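Local structure of purine nucleoside phosphorylase (Caulobacter vibrioides, 1XFJ) at residues A5-S16 with V20-S32. The protein probably acts as a purine nucleoside phosphorylase that splits inosine and methylthioadenosine with phosphate and may also deaminate adenosine. Residues are numbered along the deposited sequence; the frame is centred on the assembly and turned at random.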
loop_
_atom_site.group_PDB
_atom_site.type_symbol
_atom_site.label_atom_id
_atom_site.label_comp_id
_atom_site.label_asym_id
_atom_site.label_seq_id
_atom_site.Cartn_x
_atom_site.Cartn_y
_atom_site.Cartn_z
ATOM N N ALA A 5 -15.062 14.643 0.614
ATOM C CA ALA A 5 -15.756 14.254 1.872
ATOM C C ALA A 5 -14.992 13.155 2.607
ATOM O O ALA A 5 -14.826 13.216 3.822
ATOM C CB ALA A 5 -17.169 13.793 1.565
ATOM N N LEU A 6 -14.529 12.148 1.873
ATOM C CA LEU A 6 -13.780 11.065 2.501
ATOM C C LEU A 6 -12.461 11.571 3.073
ATOM O O LEU A 6 -11.715 12.281 2.397
ATOM C CB LEU A 6 -13.472 9.956 1.490
ATOM C CG LEU A 6 -14.606 9.045 1.018
ATOM C CD1 LEU A 6 -14.061 8.042 -0.002
ATOM C CD2 LEU A 6 -15.209 8.314 2.212
ATOM N N PRO A 7 -12.169 11.234 4.339
ATOM C CA PRO A 7 -10.913 11.670 4.951
ATOM C C PRO A 7 -9.767 10.949 4.248
ATOM O O PRO A 7 -9.884 9.769 3.903
ATOM C CB PRO A 7 -11.057 11.217 6.400
ATOM C CG PRO A 7 -12.539 11.296 6.629
ATOM C CD PRO A 7 -13.078 10.678 5.359
ATOM N N THR A 8 -8.662 11.647 4.028
ATOM C CA THR A 8 -7.530 11.022 3.364
ATOM C C THR A 8 -6.213 11.547 3.885
ATOM O O THR A 8 -6.147 12.615 4.493
ATOM C CB THR A 8 -7.534 11.283 1.837
ATOM O OG1 THR A 8 -7.369 12.687 1.594
ATOM C CG2 THR A 8 -8.838 10.816 1.205
ATOM N N VAL A 9 -5.166 10.766 3.655
ATOM C CA VAL A 9 -3.823 11.170 4.016
ATOM C C VAL A 9 -3.184 11.411 2.660
ATOM O O VAL A 9 -3.177 10.529 1.805
ATOM C CB VAL A 9 -3.042 10.054 4.738
ATOM C CG1 VAL A 9 -1.581 10.458 4.876
ATOM C CG2 VAL A 9 -3.647 9.800 6.111
ATOM N N GLN A 10 -2.680 12.616 2.444
ATOM C CA GLN A 10 -2.041 12.918 1.177
ATOM C C GLN A 10 -0.618 13.369 1.408
ATOM O O GLN A 10 -0.283 13.873 2.479
ATOM C CB GLN A 10 -2.818 13.993 0.429
ATOM C CG GLN A 10 -4.127 13.499 -0.145
ATOM C CD GLN A 10 -4.813 14.559 -0.968
ATOM O OE1 GLN A 10 -5.148 15.629 -0.462
ATOM N NE2 GLN A 10 -5.022 14.274 -2.246
ATOM N N SER A 11 0.214 13.174 0.390
ATOM C CA SER A 11 1.621 13.539 0.446
ATOM C C SER A 11 1.939 14.781 -0.374
ATOM O O SER A 11 1.457 14.940 -1.497
ATOM C CB SER A 11 2.478 12.384 -0.070
ATOM O OG SER A 11 3.796 12.828 -0.339
ATOM N N PRO A 12 2.761 15.685 0.182
ATOM C CA PRO A 12 3.131 16.906 -0.538
ATOM C C PRO A 12 3.863 16.573 -1.836
ATOM O O PRO A 12 3.836 17.347 -2.792
ATOM C CB PRO A 12 4.026 17.634 0.464
ATOM C CG PRO A 12 3.432 17.250 1.771
ATOM C CD PRO A 12 3.176 15.765 1.594
ATOM N N LEU A 13 4.511 15.411 -1.867
ATOM C CA LEU A 13 5.254 14.985 -3.047
ATOM C C LEU A 13 4.377 14.580 -4.220
ATOM O O LEU A 13 4.859 14.480 -5.348
ATOM C CB LEU A 13 6.188 13.824 -2.703
ATOM C CG LEU A 13 7.516 14.199 -2.046
ATOM C CD1 LEU A 13 7.250 15.021 -0.810
ATOM C CD2 LEU A 13 8.307 12.946 -1.714
ATOM N N LEU A 14 3.093 14.351 -3.962
ATOM C CA LEU A 14 2.180 13.942 -5.025
ATOM C C LEU A 14 1.031 14.922 -5.249
ATOM O O LEU A 14 0.505 15.023 -6.355
ATOM C CB LEU A 14 1.597 12.561 -4.709
ATOM C CG LEU A 14 2.589 11.404 -4.546
ATOM C CD1 LEU A 14 1.868 10.166 -4.022
ATOM C CD2 LEU A 14 3.255 11.111 -5.879
ATOM N N SER A 15 0.651 15.638 -4.196
ATOM C CA SER A 15 -0.464 16.582 -4.259
ATOM C C SER A 15 -0.287 17.740 -5.238
ATOM O O SER A 15 -1.267 18.329 -5.688
ATOM C CB SER A 15 -0.746 17.140 -2.865
ATOM O OG SER A 15 0.379 17.841 -2.371
ATOM N N SER A 16 0.957 18.064 -5.570
ATOM C CA SER A 16 1.234 19.162 -6.490
ATOM C C SER A 16 1.178 18.754 -7.964
ATOM O O SER A 16 1.211 19.609 -8.849
ATOM C CB SER A 16 2.610 19.758 -6.183
ATOM O OG SER A 16 3.618 18.765 -6.270
ATOM N N VAL A 20 -3.129 14.308 -11.799
ATOM C CA VAL A 20 -2.866 13.115 -11.003
ATOM C C VAL A 20 -3.598 13.244 -9.674
ATOM O O VAL A 20 -3.535 14.283 -9.014
ATOM C CB VAL A 20 -1.356 12.935 -10.717
ATOM C CG1 VAL A 20 -1.140 11.748 -9.781
ATOM C CG2 VAL A 20 -0.601 12.721 -12.013
ATOM N N LYS A 21 -4.303 12.191 -9.285
ATOM C CA LYS A 21 -5.025 12.213 -8.023
ATOM C C LYS A 21 -4.582 10.988 -7.235
ATOM O O LYS A 21 -4.502 9.891 -7.784
ATOM C CB LYS A 21 -6.538 12.183 -8.281
ATOM C CG LYS A 21 -7.379 12.652 -7.101
ATOM C CD LYS A 21 -8.841 12.828 -7.502
ATOM C CE LYS A 21 -9.674 13.386 -6.354
ATOM N NZ LYS A 21 -9.240 14.752 -5.966
ATOM N N HIS A 22 -4.275 11.185 -5.957
ATOM C CA HIS A 22 -3.811 10.095 -5.104
ATOM C C HIS A 22 -4.419 10.228 -3.723
ATOM O O HIS A 22 -4.903 11.295 -3.347
ATOM C CB HIS A 22 -2.299 10.169 -4.937
ATOM C CG HIS A 22 -1.866 11.205 -3.949
ATOM N ND1 HIS A 22 -1.386 10.884 -2.696
ATOM C CD2 HIS A 22 -1.895 12.557 -4.006
ATOM C CE1 HIS A 22 -1.138 11.996 -2.025
ATOM N NE2 HIS A 22 -1.439 13.025 -2.797
ATOM N N ALA A 23 -4.353 9.147 -2.954
ATOM C CA ALA A 23 -4.874 9.166 -1.602
ATOM C C ALA A 23 -4.604 7.879 -0.853
ATOM O O ALA A 23 -4.676 6.788 -1.415
ATOM C CB ALA A 23 -6.372 9.434 -1.617
ATOM N N PHE A 24 -4.261 8.034 0.420
ATOM C CA PHE A 24 -4.049 6.908 1.318
ATOM C C PHE A 24 -5.292 7.046 2.193
ATOM O O PHE A 24 -5.385 7.958 3.012
ATOM C CB PHE A 24 -2.780 7.108 2.151
ATOM C CG PHE A 24 -1.512 7.072 1.344
ATOM C CD1 PHE A 24 -1.013 5.866 0.858
ATOM C CD2 PHE A 24 -0.823 8.247 1.053
ATOM C CE1 PHE A 24 0.159 5.831 0.093
ATOM C CE2 PHE A 24 0.345 8.225 0.291
ATOM C CZ PHE A 24 0.838 7.012 -0.191
ATOM N N PHE A 25 -6.261 6.162 1.997
ATOM C CA PHE A 25 -7.496 6.248 2.756
ATOM C C PHE A 25 -7.385 5.761 4.190
ATOM O O PHE A 25 -6.445 5.047 4.554
ATOM C CB PHE A 25 -8.604 5.498 2.011
ATOM C CG PHE A 25 -8.999 6.160 0.724
ATOM C CD1 PHE A 25 -9.880 7.237 0.732
ATOM C CD2 PHE A 25 -8.420 5.771 -0.482
ATOM C CE1 PHE A 25 -10.178 7.925 -0.444
ATOM C CE2 PHE A 25 -8.708 6.451 -1.666
ATOM C CZ PHE A 25 -9.590 7.534 -1.646
ATOM N N THR A 26 -8.349 6.181 5.005
ATOM C CA THR A 26 -8.399 5.793 6.405
ATOM C C THR A 26 -9.556 4.815 6.581
ATOM O O THR A 26 -10.156 4.360 5.600
ATOM C CB THR A 26 -8.623 7.013 7.334
ATOM O OG1 THR A 26 -9.969 7.486 7.196
ATOM C CG2 THR A 26 -7.656 8.140 6.981
ATOM N N ARG A 27 -9.869 4.493 7.830
ATOM C CA ARG A 27 -10.955 3.570 8.126
ATOM C C ARG A 27 -12.291 4.310 8.163
ATOM O O ARG A 27 -13.349 3.689 8.210
ATOM C CB ARG A 27 -10.714 2.897 9.481
ATOM C CG ARG A 27 -10.819 3.849 10.663
ATOM C CD ARG A 27 -10.580 3.120 11.970
ATOM N NE ARG A 27 -11.510 2.008 12.148
ATOM C CZ ARG A 27 -11.376 1.071 13.079
ATOM N NH1 ARG A 27 -10.350 1.116 13.919
ATOM N NH2 ARG A 27 -12.259 0.083 13.167
ATOM N N GLN A 28 -12.236 5.637 8.124
ATOM C CA GLN A 28 -13.445 6.457 8.193
ATOM C C GLN A 28 -14.117 6.811 6.865
ATOM O O GLN A 28 -13.460 6.902 5.823
ATOM C CB GLN A 28 -13.137 7.746 8.968
ATOM C CG GLN A 28 -12.888 7.523 10.453
ATOM C CD GLN A 28 -12.676 8.816 11.222
ATOM O OE1 GLN A 28 -13.216 9.861 10.859
ATOM N NE2 GLN A 28 -11.900 8.748 12.301
ATOM N N GLY A 29 -15.440 6.991 6.917
ATOM C CA GLY A 29 -16.199 7.368 5.737
ATOM C C GLY A 29 -16.996 6.285 5.033
ATOM O O GLY A 29 -17.668 6.571 4.040
ATOM N N GLY A 30 -16.939 5.059 5.547
ATOM C CA GLY A 30 -17.648 3.951 4.923
ATOM C C GLY A 30 -18.962 3.554 5.574
ATOM O O GLY A 30 -19.561 4.336 6.310
ATOM N N VAL A 31 -19.405 2.327 5.307
ATOM C CA VAL A 31 -20.668 1.835 5.848
ATOM C C VAL A 31 -20.563 0.532 6.637
ATOM O O VAL A 31 -21.541 0.088 7.236
ATOM C CB VAL A 31 -21.700 1.620 4.715
ATOM C CG1 VAL A 31 -21.919 2.914 3.957
ATOM C CG2 VAL A 31 -21.217 0.533 3.768
ATOM N N SER A 32 -19.386 -0.082 6.638
ATOM C CA SER A 32 -19.198 -1.342 7.347
ATOM C C SER A 32 -19.356 -1.203 8.857
ATOM O O SER A 32 -19.150 -0.126 9.422
ATOM C CB SER A 32 -17.832 -1.936 7.007
ATOM O OG SER A 32 -17.800 -2.314 5.642
HETATM O O HOH W 1 -10.921 7.471 4.703
HETATM O O HOH W 2 -7.244 15.472 -4.311
HETATM O O HOH W 3 -1.905 13.782 -6.822
#
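V9 and F24 pair as antiparallel hydrogen-bonded neighbours, which adds the short strand 8-9 to the outside of the mixed sheet next to strand 20-25. V9 N gives to F24 O at 2.9 Å, and F24 N returns a bond to V9 O. Beyond this pair 5-16 leaves the sheet for the short helix 12-15, where S11 OG, the N-cap, accepts from L13 N and also bonds E223.

The tight part is the pocket this turn makes for the H22 ring. A chi1 of 78° swings the imidazole to the side facing L14. L14 CB lies over the centre of one ring face in a CH-pi contact, 3.6 Å from the centroid, while S11 N meets the CE1 edge in the plane. ND1 is buried here without a polar partner in the model. L14 also packs on T160 and V162 of strand 160-163, in the other sheet.

The G29 end is partly exposed and bridged by water: L6 CD2 rests on G29 O at 3.5 Å, T8 CG2 on F25 CE1 at 3.6 Å, and one water joins P7 O to T26 N, T26 OG1 and Q28 O. Q10 lies on the solvent side, its extended chain passing the H22 ring; NE2 donates to H22 O at 3.2 Å, with that oxygen close to the amide plane, and a water links the same NE2 to K21 NZ.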